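Local coordinates for isoflavone reductase (Medicago sativa, PDB 2GAS), which reduces the isoflavone 2'-hydroxyformononetin to (3R)-vestitone with NADPH, on the route to the pterocarpan phytoalexin medicarpin, at residues 145-150 with 207-212; 215-220 with 286-291; 65-70 with 96-101; 19-24 with 194-199. All coordinates share one frame; numbering follows the deposited sequence.

Contact 1 of 4, residues 145-150 with 207-212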
loop_
_atom_site.group_PDB
_atom_site.type_symbol
_atom_site.label_atom_id
_atom_site.label_comp_id
_atom_site.label_asym_id
_atom_site.label_seq_id
_atom_site.Cartn_x
_atom_site.Cartn_y
_atom_site.Cartn_z
ATOM N N VAL A 145 18.161 -0.702 11.269
ATOM C CA VAL A 145 18.013 -1.241 9.923
ATOM C C VAL A 145 17.660 -0.052 9.030
ATOM O O VAL A 145 16.712 0.677 9.322
ATOM C CB VAL A 145 16.869 -2.283 9.861
ATOM C CG1 VAL A 145 16.654 -2.744 8.424
ATOM C CG2 VAL A 145 17.200 -3.472 10.755
ATOM N N PRO A 146 18.435 0.181 7.952
ATOM C CA PRO A 146 18.142 1.306 7.053
ATOM C C PRO A 146 16.754 1.047 6.477
ATOM O O PRO A 146 16.480 -0.048 5.981
ATOM C CB PRO A 146 19.253 1.219 6.010
ATOM C CG PRO A 146 19.536 -0.254 5.952
ATOM C CD PRO A 146 19.513 -0.663 7.408
ATOM N N TYR A 147 15.887 2.052 6.528
ATOM C CA TYR A 147 14.511 1.866 6.086
ATOM C C TYR A 147 13.884 2.934 5.200
ATOM O O TYR A 147 14.425 4.018 5.007
ATOM C CB TYR A 147 13.614 1.740 7.322
ATOM C CG TYR A 147 13.621 2.990 8.189
ATOM C CD1 TYR A 147 14.551 3.148 9.215
ATOM C CD2 TYR A 147 12.713 4.033 7.961
ATOM C CE1 TYR A 147 14.579 4.304 9.998
ATOM C CE2 TYR A 147 12.737 5.200 8.739
ATOM C CZ TYR A 147 13.674 5.321 9.756
ATOM O OH TYR A 147 13.708 6.454 10.539
ATOM N N THR A 148 12.724 2.581 4.657
ATOM C CA THR A 148 11.892 3.496 3.882
ATOM C C THR A 148 10.463 3.017 4.113
ATOM O O THR A 148 10.158 1.835 3.928
ATOM C CB THR A 148 12.186 3.486 2.372
ATOM O OG1 THR A 148 13.517 3.962 2.139
ATOM C CG2 THR A 148 11.198 4.415 1.642
ATOM N N TYR A 149 9.603 3.925 4.560
ATOM C CA TYR A 149 8.199 3.606 4.812
ATOM C C TYR A 149 7.423 4.161 3.630
ATOM O O TYR A 149 7.354 5.373 3.447
ATOM C CB TYR A 149 7.724 4.277 6.102
ATOM C CG TYR A 149 8.542 3.924 7.325
ATOM C CD1 TYR A 149 8.756 4.863 8.328
ATOM C CD2 TYR A 149 9.082 2.645 7.487
ATOM C CE1 TYR A 149 9.490 4.541 9.473
ATOM C CE2 TYR A 149 9.814 2.315 8.626
ATOM C CZ TYR A 149 10.011 3.266 9.609
ATOM O OH TYR A 149 10.731 2.936 10.736
ATOM N N LEU A 150 6.848 3.272 2.826
ATOM C CA LEU A 150 6.110 3.690 1.635
ATOM C C LEU A 150 4.642 3.903 1.995
ATOM O O LEU A 150 3.879 2.956 2.139
ATOM C CB LEU A 150 6.263 2.628 0.541
ATOM C CG LEU A 150 5.986 2.981 -0.929
ATOM C CD1 LEU A 150 4.532 3.403 -1.108
ATOM C CD2 LEU A 150 6.921 4.086 -1.380
ATOM N N THR A 207 15.985 8.482 0.157
ATOM C CA THR A 207 14.898 7.952 0.977
ATOM C C THR A 207 15.396 7.176 2.189
ATOM O O THR A 207 14.604 6.548 2.890
ATOM C CB THR A 207 13.964 7.023 0.169
ATOM O OG1 THR A 207 14.696 5.875 -0.270
ATOM C CG2 THR A 207 13.386 7.753 -1.033
ATOM N N LEU A 208 16.701 7.226 2.443
ATOM C CA LEU A 208 17.282 6.532 3.591
ATOM C C LEU A 208 16.644 6.989 4.900
ATOM O O LEU A 208 16.676 8.177 5.234
ATOM C CB LEU A 208 18.787 6.788 3.669
ATOM C CG LEU A 208 19.436 6.226 4.941
ATOM C CD1 LEU A 208 19.436 4.706 4.879
ATOM C CD2 LEU A 208 20.845 6.758 5.087
ATOM N N ASN A 209 16.080 6.038 5.639
ATOM C CA ASN A 209 15.434 6.317 6.922
ATOM C C ASN A 209 14.398 7.430 6.806
ATOM O O ASN A 209 14.301 8.307 7.669
ATOM C CB ASN A 209 16.486 6.679 7.983
ATOM C CG ASN A 209 17.354 5.491 8.380
ATOM O OD1 ASN A 209 18.246 5.613 9.225
ATOM N ND2 ASN A 209 17.099 4.342 7.779
ATOM N N LYS A 210 13.629 7.384 5.723
ATOM C CA LYS A 210 12.585 8.368 5.457
ATOM C C LYS A 210 11.269 7.678 5.115
ATOM O O LYS A 210 11.250 6.515 4.697
ATOM C CB LYS A 210 12.969 9.242 4.258
ATOM C CG LYS A 210 14.167 10.163 4.450
ATOM C CD LYS A 210 13.743 11.504 5.016
ATOM C CE LYS A 210 14.801 12.569 4.775
ATOM N NZ LYS A 210 16.113 12.184 5.358
ATOM N N ALA A 211 10.175 8.406 5.303
ATOM C CA ALA A 211 8.855 7.917 4.940
ATOM C C ALA A 211 8.585 8.632 3.616
ATOM O O ALA A 211 8.785 9.846 3.514
ATOM C CB ALA A 211 7.818 8.332 5.981
ATOM N N VAL A 212 8.173 7.884 2.598
ATOM C CA VAL A 212 7.870 8.464 1.285
ATOM C C VAL A 212 6.352 8.511 1.169
ATOM O O VAL A 212 5.678 7.489 1.305
ATOM C CB VAL A 212 8.469 7.610 0.144
ATOM C CG1 VAL A 212 8.052 8.166 -1.214
ATOM C CG2 VAL A 212 9.980 7.605 0.254
#
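Tyr147 lays its ring flat against Asn209 of the type II turn from Thr207 to Lys210. CG stands between the backbone N and the carbonyl carbon (chi1 62°), swinging the ring over the turn. Beyond CB and CG, the CD1 and CE1 branch runs along the Asn209 side-chain amide, whose plane is 12° from that of the ring. On the other branch CD2 and CE2 lie over Asn209 CA and C, CE2 3.4 Å from CA; CZ comes to 3.6 Å and the tip OH to 3.8 Å from Asn209 CB. Asn209 CA thus makes a CH-pi contact 3.5 Å from the Tyr147 ring centroid, and the opposite face carries Tyr149 OH, itself hydrogen-bonded to Glu141. Asn209 N adds a weak bond to Tyr147 O (2.7 Å).

Past the turn the chains become neighbouring parallel strands extending the Rossmann sheet, with strand 107-109 on the other side of 148-151. Within the strands Tyr149 makes two backbone bonds, giving its N to Lys210 O (3.1 Å) and taking Val212 N on its O (2.8 Å). Thr148 CG2 packs on Val212 CG2, while Thr148 OG1 donates to Thr207 O at 2.9 Å from above the carbonyl plane. Tyr149 points to the other face, touching Arg137, a probable NADP(+) ligand. Backbone bonds therefore set the strand register, whereas a weak bond, a hydroxyl and a stacked ring fasten the turn.

Contact 2 of 4, residues 215-220 with 286-291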
loop_
_atom_site.group_PDB
_atom_site.type_symbol
_atom_site.label_atom_id
_atom_site.label_comp_id
_atom_site.label_asym_id
_atom_site.label_seq_id
_atom_site.Cartn_x
_atom_site.Cartn_y
_atom_site.Cartn_z
ATOM N N ARG A 215 0.989 11.544 -2.566
ATOM C CA ARG A 215 -0.197 12.398 -2.602
ATOM C C ARG A 215 -0.067 13.080 -3.962
ATOM O O ARG A 215 0.529 14.147 -4.066
ATOM C CB ARG A 215 -0.182 13.457 -1.490
ATOM C CG ARG A 215 -0.740 13.007 -0.140
ATOM C CD ARG A 215 0.357 12.668 0.854
ATOM N NE ARG A 215 1.241 13.796 1.163
ATOM C CZ ARG A 215 1.046 14.682 2.140
ATOM N NH1 ARG A 215 -0.017 14.601 2.930
ATOM N NH2 ARG A 215 1.945 15.635 2.352
ATOM N N LEU A 216 -0.606 12.442 -4.997
ATOM C CA LEU A 216 -0.514 12.965 -6.361
ATOM C C LEU A 216 -1.561 14.056 -6.618
ATOM O O LEU A 216 -2.755 13.849 -6.433
ATOM C CB LEU A 216 -0.660 11.803 -7.346
ATOM C CG LEU A 216 0.282 10.624 -7.042
ATOM C CD1 LEU A 216 -0.131 9.406 -7.841
ATOM C CD2 LEU A 216 1.724 11.013 -7.349
ATOM N N PRO A 217 -1.113 15.239 -7.065
ATOM C CA PRO A 217 -1.976 16.391 -7.345
ATOM C C PRO A 217 -3.357 16.141 -7.949
ATOM O O PRO A 217 -4.364 16.537 -7.367
ATOM C CB PRO A 217 -1.093 17.261 -8.235
ATOM C CG PRO A 217 0.252 17.041 -7.628
ATOM C CD PRO A 217 0.279 15.531 -7.454
ATOM N N LYS A 218 -3.415 15.489 -9.104
ATOM C CA LYS A 218 -4.700 15.244 -9.749
ATOM C C LYS A 218 -5.530 14.154 -9.088
ATOM O O LYS A 218 -6.693 13.955 -9.445
ATOM C CB LYS A 218 -4.496 14.913 -11.230
ATOM C CG LYS A 218 -4.062 16.117 -12.058
ATOM C CD LYS A 218 -3.858 15.761 -13.526
ATOM C CE LYS A 218 -2.671 14.830 -13.712
ATOM N NZ LYS A 218 -2.427 14.514 -15.151
ATOM N N ASN A 219 -4.933 13.460 -8.119
ATOM C CA ASN A 219 -5.619 12.382 -7.403
ATOM C C ASN A 219 -5.852 12.733 -5.940
ATOM O O ASN A 219 -6.247 11.877 -5.150
ATOM C CB ASN A 219 -4.807 11.086 -7.488
ATOM C CG ASN A 219 -4.732 10.534 -8.898
ATOM O OD1 ASN A 219 -5.274 11.119 -9.835
ATOM N ND2 ASN A 219 -4.058 9.400 -9.054
ATOM N N TYR A 220 -5.596 13.989 -5.588
ATOM C CA TYR A 220 -5.789 14.473 -4.223
ATOM C C TYR A 220 -7.182 15.083 -4.300
ATOM O O TYR A 220 -7.344 16.232 -4.715
ATOM C CB TYR A 220 -4.736 15.534 -3.913
ATOM C CG TYR A 220 -4.594 15.871 -2.450
ATOM C CD1 TYR A 220 -4.247 14.890 -1.522
ATOM C CD2 TYR A 220 -4.781 17.176 -1.995
ATOM C CE1 TYR A 220 -4.087 15.203 -0.176
ATOM C CE2 TYR A 220 -4.623 17.499 -0.647
ATOM C CZ TYR A 220 -4.276 16.506 0.254
ATOM O OH TYR A 220 -4.111 16.816 1.585
ATOM N N GLU A 286 8.199 13.783 -0.281
ATOM C CA GLU A 286 6.916 13.881 -0.976
ATOM C C GLU A 286 7.161 13.333 -2.386
ATOM O O GLU A 286 7.867 13.949 -3.186
ATOM C CB GLU A 286 6.467 15.346 -1.047
ATOM C CG GLU A 286 5.046 15.554 -1.551
ATOM C CD GLU A 286 4.007 15.148 -0.527
ATOM O OE1 GLU A 286 3.214 14.222 -0.805
ATOM O OE2 GLU A 286 3.985 15.760 0.562
ATOM N N ALA A 287 6.588 12.175 -2.689
ATOM C CA ALA A 287 6.806 11.553 -3.992
ATOM C C ALA A 287 6.560 12.457 -5.196
ATOM O O ALA A 287 7.346 12.447 -6.138
ATOM C CB ALA A 287 5.967 10.297 -4.114
ATOM N N SER A 288 5.482 13.234 -5.175
ATOM C CA SER A 288 5.187 14.111 -6.303
ATOM C C SER A 288 6.277 15.167 -6.521
ATOM O O SER A 288 6.455 15.659 -7.635
ATOM C CB SER A 288 3.826 14.793 -6.106
ATOM O OG SER A 288 3.815 15.586 -4.934
ATOM N N GLU A 289 7.005 15.511 -5.463
ATOM C CA GLU A 289 8.069 16.512 -5.556
ATOM C C GLU A 289 9.413 15.890 -5.915
ATOM O O GLU A 289 10.207 16.477 -6.657
ATOM C CB GLU A 289 8.211 17.263 -4.230
ATOM C CG GLU A 289 6.967 18.009 -3.788
ATOM C CD GLU A 289 6.583 19.120 -4.748
ATOM O OE1 GLU A 289 7.422 20.017 -4.984
ATOM O OE2 GLU A 289 5.444 19.096 -5.262
ATOM N N ALA A 290 9.666 14.699 -5.384
ATOM C CA ALA A 290 10.924 14.010 -5.636
ATOM C C ALA A 290 10.968 13.317 -6.986
ATOM O O ALA A 290 12.026 13.239 -7.617
ATOM C CB ALA A 290 11.185 12.988 -4.531
ATOM N N TYR A 291 9.822 12.816 -7.432
ATOM C CA TYR A 291 9.751 12.091 -8.692
ATOM C C TYR A 291 8.653 12.636 -9.607
ATOM O O TYR A 291 7.758 11.894 -10.021
ATOM C CB TYR A 291 9.488 10.612 -8.401
ATOM C CG TYR A 291 10.243 10.089 -7.194
ATOM C CD1 TYR A 291 11.639 10.094 -7.167
ATOM C CD2 TYR A 291 9.562 9.606 -6.074
ATOM C CE1 TYR A 291 12.342 9.632 -6.058
ATOM C CE2 TYR A 291 10.262 9.138 -4.952
ATOM C CZ TYR A 291 11.650 9.158 -4.957
ATOM O OH TYR A 291 12.361 8.712 -3.866
HETATM O O HOH W 1 3.191 13.102 -3.234
#
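Arg215 and Glu286 approach at about a right angle along their chains, yet their end groups finish almost coplanar, with guanidinium and carboxylate planes 17° apart. The grip is side-on and bidentate: Arg215 NE donates to Glu286 OE1 at 2.8 Å and Arg215 NH2 to Glu286 OE2 at 2.7 Å. Both bonds are nearly straight, lie close to the guanidinium plane and use the syn lone pairs of the carboxylate. Bends at chi2 (101°) and chi3 (61°) turn the guanidinium back, its NE and NH2 side facing the carboxylate; Arg215 CB lies 3.5 Å from Glu286 OE1.

The salt bridge spans the ends of two adjacent parallel strands, joining the loop after strand 210-213 to the start of helix 287-290 after strand 284-286. Glu286 is the N-cap residue, and its backbone O accepts from Glu289 N and Ala290 N. A water accepts from Arg215 N (2.8 Å) and from Ser288 N (3.0 Å) and is hydrogen-bonded to Glu286 OE1 as well, linking the carboxylate to the helix start, a setting likely to steady its negative charge. A leucine in place of Arg215 would probably leave the Glu286 carboxylate without its counter-charge and freer to rotate. Elsewhere, Ala275 O and Tyr277 O take further N-H groups of the guanidinium, while Pro217 CD rests 3.9 Å from Ser288 CB.

Contact 3 of 4, residues 65-70 with 96-101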
loop_
_atom_site.group_PDB
_atom_site.type_symbol
_atom_site.label_atom_id
_atom_site.label_comp_id
_atom_site.label_asym_id
_atom_site.label_seq_id
_atom_site.Cartn_x
_atom_site.Cartn_y
_atom_site.Cartn_z
ATOM N N ASN A 65 8.817 -18.034 7.675
ATOM C CA ASN A 65 8.851 -18.800 8.915
ATOM C C ASN A 65 10.008 -19.795 8.998
ATOM O O ASN A 65 10.081 -20.597 9.927
ATOM C CB ASN A 65 7.520 -19.526 9.120
ATOM C CG ASN A 65 6.357 -18.567 9.307
ATOM O OD1 ASN A 65 5.974 -17.846 8.382
ATOM N ND2 ASN A 65 5.796 -18.547 10.510
ATOM N N ASP A 66 10.905 -19.746 8.020
ATOM C CA ASP A 66 12.070 -20.622 8.009
ATOM C C ASP A 66 13.303 -19.721 8.006
ATOM O O ASP A 66 13.832 -19.369 6.951
ATOM C CB ASP A 66 12.057 -21.524 6.773
ATOM C CG ASP A 66 13.140 -22.587 6.817
ATOM O OD1 ASP A 66 13.131 -23.483 5.946
ATOM O OD2 ASP A 66 14.002 -22.528 7.719
ATOM N N HIS A 67 13.744 -19.356 9.206
ATOM C CA HIS A 67 14.883 -18.465 9.398
ATOM C C HIS A 67 16.096 -18.729 8.512
ATOM O O HIS A 67 16.639 -17.798 7.914
ATOM C CB HIS A 67 15.303 -18.474 10.872
ATOM C CG HIS A 67 16.374 -17.482 11.200
ATOM N ND1 HIS A 67 17.700 -17.835 11.336
ATOM C CD2 HIS A 67 16.319 -16.144 11.398
ATOM C CE1 HIS A 67 18.415 -16.756 11.601
ATOM N NE2 HIS A 67 17.601 -15.716 11.644
ATOM N N GLU A 68 16.520 -19.986 8.424
ATOM C CA GLU A 68 17.680 -20.339 7.608
ATOM C C GLU A 68 17.523 -19.924 6.155
ATOM O O GLU A 68 18.436 -19.344 5.567
ATOM C CB GLU A 68 17.948 -21.843 7.665
ATOM C CG GLU A 68 18.405 -22.347 9.019
ATOM C CD GLU A 68 18.755 -23.825 8.997
ATOM O OE1 GLU A 68 17.887 -24.638 8.615
ATOM O OE2 GLU A 68 19.898 -24.172 9.363
ATOM N N THR A 69 16.368 -20.231 5.574
ATOM C CA THR A 69 16.110 -19.886 4.183
ATOM C C THR A 69 16.034 -18.372 4.023
ATOM O O THR A 69 16.477 -17.830 3.015
ATOM C CB THR A 69 14.791 -20.503 3.686
ATOM O OG1 THR A 69 13.693 -19.926 4.400
ATOM C CG2 THR A 69 14.794 -22.009 3.906
ATOM N N LEU A 70 15.471 -17.700 5.022
ATOM C CA LEU A 70 15.341 -16.245 4.997
ATOM C C LEU A 70 16.706 -15.568 4.939
ATOM O O LEU A 70 16.956 -14.729 4.073
ATOM C CB LEU A 70 14.595 -15.756 6.237
ATOM C CG LEU A 70 13.201 -15.160 6.048
ATOM C CD1 LEU A 70 12.720 -14.616 7.382
ATOM C CD2 LEU A 70 13.239 -14.046 5.005
ATOM N N ILE A 96 13.161 -9.081 10.372
ATOM C CA ILE A 96 14.178 -8.179 10.901
ATOM C C ILE A 96 15.319 -8.981 11.531
ATOM O O ILE A 96 16.490 -8.623 11.393
ATOM C CB ILE A 96 13.565 -7.208 11.946
ATOM C CG1 ILE A 96 12.597 -6.249 11.250
ATOM C CG2 ILE A 96 14.663 -6.411 12.642
ATOM C CD1 ILE A 96 13.256 -5.393 10.194
ATOM N N LYS A 97 14.972 -10.066 12.214
ATOM C CA LYS A 97 15.988 -10.912 12.834
ATOM C C LYS A 97 16.903 -11.454 11.740
ATOM O O LYS A 97 18.128 -11.447 11.884
ATOM C CB LYS A 97 15.337 -12.075 13.589
ATOM C CG LYS A 97 16.334 -12.998 14.282
ATOM C CD LYS A 97 15.620 -14.137 14.997
ATOM C CE LYS A 97 16.606 -15.039 15.734
ATOM N NZ LYS A 97 17.619 -15.648 14.829
ATOM N N ALA A 98 16.309 -11.912 10.640
ATOM C CA ALA A 98 17.089 -12.449 9.532
ATOM C C ALA A 98 17.943 -11.364 8.874
ATOM O O ALA A 98 19.078 -11.616 8.479
ATOM C CB ALA A 98 16.163 -13.102 8.494
ATOM N N ILE A 99 17.391 -10.159 8.751
ATOM C CA ILE A 99 18.116 -9.034 8.157
ATOM C C ILE A 99 19.359 -8.705 8.986
ATOM O O ILE A 99 20.449 -8.502 8.447
ATOM C CB ILE A 99 17.215 -7.772 8.087
ATOM C CG1 ILE A 99 16.127 -7.975 7.036
ATOM C CG2 ILE A 99 18.051 -6.533 7.780
ATOM C CD1 ILE A 99 16.650 -8.134 5.639
ATOM N N LYS A 100 19.185 -8.658 10.303
ATOM C CA LYS A 100 20.288 -8.356 11.209
ATOM C C LYS A 100 21.405 -9.387 11.090
ATOM O O LYS A 100 22.585 -9.036 11.103
ATOM C CB LYS A 100 19.785 -8.308 12.654
ATOM C CG LYS A 100 18.786 -7.191 12.936
ATOM C CD LYS A 100 19.430 -5.812 12.832
ATOM C CE LYS A 100 20.478 -5.611 13.919
ATOM N NZ LYS A 100 21.130 -4.277 13.831
ATOM N N GLU A 101 21.036 -10.659 10.978
ATOM C CA GLU A 101 22.035 -11.712 10.855
ATOM C C GLU A 101 22.767 -11.619 9.520
ATOM O O GLU A 101 23.979 -11.799 9.462
ATOM C CB GLU A 101 21.392 -13.093 10.992
ATOM C CG GLU A 101 22.418 -14.216 11.056
ATOM C CD GLU A 101 21.791 -15.579 11.256
ATOM O OE1 GLU A 101 20.935 -15.710 12.155
ATOM O OE2 GLU A 101 22.160 -16.521 10.523
#
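His67 reaches across to helix 92-102, its imidazole beside Lys97 and Glu101, one over a face and the other at an edge. CG lies anti to the backbone N (chi1 -174°), which carries the ring straight out toward that helix. Lys97, extended to CE, crosses the ring at about a right angle and bends at its last torsion to place NZ over the face. Glu101 comes to the edge, OE1 near the ring plane and the carboxylate turned 55° from it, but the fit there is too tight in the model and its detail doubtful. Replacing His67 by an alanine would probably open a gap between the two helices and leave the ends of Lys97 and Glu101 freer to turn.

Deeper in, Leu70 meets Ala98, with CB of Leu70 3.8 Å and its CD1 3.9 Å from Ala98 CB. The small alanine lets the helices come close, the two CA atoms being 6.2 Å apart. Helices 67-74 and 92-102 are successive crossover connections of the five-stranded parallel Rossmann sheet, leading into strands 79-82 and 107-109. Val71 and Ile74 extend the apolar seam along Ala98, and Ile95 backs Leu70. The start of helix 67-74 is fixed at its N-cap residue, Asp66, whose O accepts both Leu70 N (3.0 Å) and Thr69 OG1 (2.6 Å). Thr69 OG1 lies in the carbonyl plane of Asp66, on a lone pair, and is hydrogen-bonded to Asp63 N.

Contact 4 of 4, residues 19-24 with 194-199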
loop_
_atom_site.group_PDB
_atom_site.type_symbol
_atom_site.label_atom_id
_atom_site.label_comp_id
_atom_site.label_asym_id
_atom_site.label_seq_id
_atom_site.Cartn_x
_atom_site.Cartn_y
_atom_site.Cartn_z
ATOM N N VAL A 19 7.170 -6.207 -8.215
ATOM C CA VAL A 19 8.044 -7.087 -8.986
ATOM C C VAL A 19 8.146 -6.547 -10.415
ATOM O O VAL A 19 9.244 -6.386 -10.948
ATOM C CB VAL A 19 7.503 -8.537 -9.045
ATOM C CG1 VAL A 19 8.322 -9.356 -10.032
ATOM C CG2 VAL A 19 7.557 -9.172 -7.658
ATOM N N TRP A 20 7.006 -6.249 -11.030
ATOM C CA TRP A 20 7.029 -5.737 -12.398
ATOM C C TRP A 20 7.751 -4.392 -12.527
ATOM O O TRP A 20 8.457 -4.153 -13.506
ATOM C CB TRP A 20 5.608 -5.632 -12.962
ATOM C CG TRP A 20 4.985 -6.980 -13.238
ATOM C CD1 TRP A 20 5.614 -8.081 -13.749
ATOM C CD2 TRP A 20 3.617 -7.355 -13.047
ATOM N NE1 TRP A 20 4.723 -9.118 -13.886
ATOM C CE2 TRP A 20 3.489 -8.699 -13.463
ATOM C CE3 TRP A 20 2.482 -6.685 -12.562
ATOM C CZ2 TRP A 20 2.272 -9.391 -13.412
ATOM C CZ3 TRP A 20 1.270 -7.373 -12.510
ATOM C CH2 TRP A 20 1.177 -8.714 -12.934
ATOM N N ALA A 21 7.587 -3.512 -11.544
ATOM C CA ALA A 21 8.249 -2.213 -11.606
ATOM C C ALA A 21 9.760 -2.383 -11.461
ATOM O O ALA A 21 10.540 -1.642 -12.057
ATOM C CB ALA A 21 7.710 -1.283 -10.509
ATOM N N SER A 22 10.173 -3.367 -10.669
ATOM C CA SER A 22 11.593 -3.611 -10.466
ATOM C C SER A 22 12.198 -4.073 -11.791
ATOM O O SER A 22 13.268 -3.610 -12.188
ATOM C CB SER A 22 11.798 -4.664 -9.376
ATOM O OG SER A 22 13.178 -4.843 -9.093
ATOM N N ILE A 23 11.498 -4.970 -12.478
ATOM C CA ILE A 23 11.966 -5.466 -13.771
ATOM C C ILE A 23 12.011 -4.324 -14.783
ATOM O O ILE A 23 12.977 -4.188 -15.532
ATOM C CB ILE A 23 11.034 -6.572 -14.329
ATOM C CG1 ILE A 23 11.229 -7.874 -13.547
ATOM C CG2 ILE A 23 11.297 -6.784 -15.819
ATOM C CD1 ILE A 23 12.629 -8.452 -13.620
ATOM N N LYS A 24 10.961 -3.510 -14.797
ATOM C CA LYS A 24 10.864 -2.380 -15.719
ATOM C C LYS A 24 12.026 -1.402 -15.546
ATOM O O LYS A 24 12.599 -0.920 -16.531
ATOM C CB LYS A 24 9.529 -1.657 -15.498
ATOM C CG LYS A 24 9.261 -0.486 -16.432
ATOM C CD LYS A 24 9.058 -0.953 -17.858
ATOM C CE LYS A 24 8.715 0.218 -18.767
ATOM N NZ LYS A 24 7.470 0.908 -18.319
ATOM N N VAL A 194 1.881 2.360 -7.544
ATOM C CA VAL A 194 2.540 2.187 -6.260
ATOM C C VAL A 194 3.800 1.360 -6.511
ATOM O O VAL A 194 4.842 1.596 -5.897
ATOM C CB VAL A 194 1.621 1.489 -5.243
ATOM C CG1 VAL A 194 2.413 1.077 -4.002
ATOM C CG2 VAL A 194 0.507 2.450 -4.840
ATOM N N GLY A 195 3.715 0.401 -7.428
ATOM C CA GLY A 195 4.892 -0.394 -7.734
ATOM C C GLY A 195 5.991 0.511 -8.272
ATOM O O GLY A 195 7.144 0.464 -7.845
ATOM N N THR A 196 5.625 1.365 -9.216
ATOM C CA THR A 196 6.593 2.274 -9.806
ATOM C C THR A 196 7.259 3.194 -8.790
ATOM O O THR A 196 8.483 3.322 -8.775
ATOM C CB THR A 196 5.928 3.092 -10.914
ATOM O OG1 THR A 196 5.398 2.188 -11.894
ATOM C CG2 THR A 196 6.938 4.022 -11.578
ATOM N N PHE A 197 6.462 3.827 -7.932
ATOM C CA PHE A 197 7.015 4.725 -6.925
ATOM C C PHE A 197 7.837 3.999 -5.865
ATOM O O PHE A 197 8.795 4.551 -5.324
ATOM C CB PHE A 197 5.896 5.523 -6.251
ATOM C CG PHE A 197 5.376 6.652 -7.093
ATOM C CD1 PHE A 197 4.113 6.590 -7.667
ATOM C CD2 PHE A 197 6.165 7.777 -7.319
ATOM C CE1 PHE A 197 3.642 7.630 -8.455
ATOM C CE2 PHE A 197 5.704 8.825 -8.106
ATOM C CZ PHE A 197 4.443 8.751 -8.674
ATOM N N THR A 198 7.464 2.763 -5.556
ATOM C CA THR A 198 8.207 2.005 -4.559
ATOM C C THR A 198 9.619 1.738 -5.064
ATOM O O THR A 198 10.590 1.863 -4.316
ATOM C CB THR A 198 7.517 0.664 -4.245
ATOM O OG1 THR A 198 6.219 0.917 -3.697
ATOM C CG2 THR A 198 8.327 -0.141 -3.239
ATOM N N ILE A 199 9.735 1.379 -6.339
ATOM C CA ILE A 199 11.042 1.095 -6.912
ATOM C C ILE A 199 11.834 2.391 -7.097
ATOM O O ILE A 199 13.049 2.407 -6.917
ATOM C CB ILE A 199 10.909 0.316 -8.249
ATOM C CG1 ILE A 199 10.426 -1.117 -7.975
ATOM C CG2 ILE A 199 12.260 0.248 -8.957
ATOM C CD1 ILE A 199 9.111 -1.222 -7.265
#
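Ala21 presses its methyl group onto the backbone of helix 191-202, where Gly195 leaves room for it. The CB of Ala21 sits 3.3 Å from Gly195 C and 3.6 Å from Thr196 N, and the CA atoms of Ala21 and Thr196 are only 5.1 Å apart. A CB on Gly195 would point at this methyl. With such small residues at the crossing the helix axes approach to 8.0 Å, at a signed angle of -55°.

Ile199 packs alongside from the next turn. Its CG1, anti to the carbonyl carbon (chi1 -70°), lies 3.5 Å from Ser22 N, and CG2 reaches to 4.0 Å from Ala21 O; the end methyl CD1 faces Ala21 CB, although its exact place is doubtful. Ser22 offers backbone and CB to the isoleucine, while its OG is hydrogen-bonded to Thr29.

Helix 15-25 follows the glycine-rich loop that probably binds NADP(+), as in other Rossmann folds, and the nearest atoms of Gly195 and the side chain of Ile14 in that loop are about 7 Å apart. The contact is purely van der Waals: methyl and methylene groups against helix backbone, a fit that depends on shape rather than on polar bonds.

How the contacts relate
Helix 15-25 near the N terminus opens contact 4, whose loop encloses contact 3 entirely: 65-70 and 96-101 pair within the Rossmann part before helix 191-202 returns to helix 15-25. Contact 1, pairing strands 148-151 and 210-213, opens inside that same loop and closes beyond it, so contacts 1 and 4 cross; they touch where Leu150 packs on Thr198 and Val194. Contact 2 follows in series, tying the loop after strand 210-213 to the helix after strand 284-286, and meets contact 4 through Phe197 and contact 1 through Thr207 and Tyr291. Val145 packs on Ile99 and Lys100, linking contacts 1 and 3. The centres of contacts 2 and 3 are about 35 Å apart.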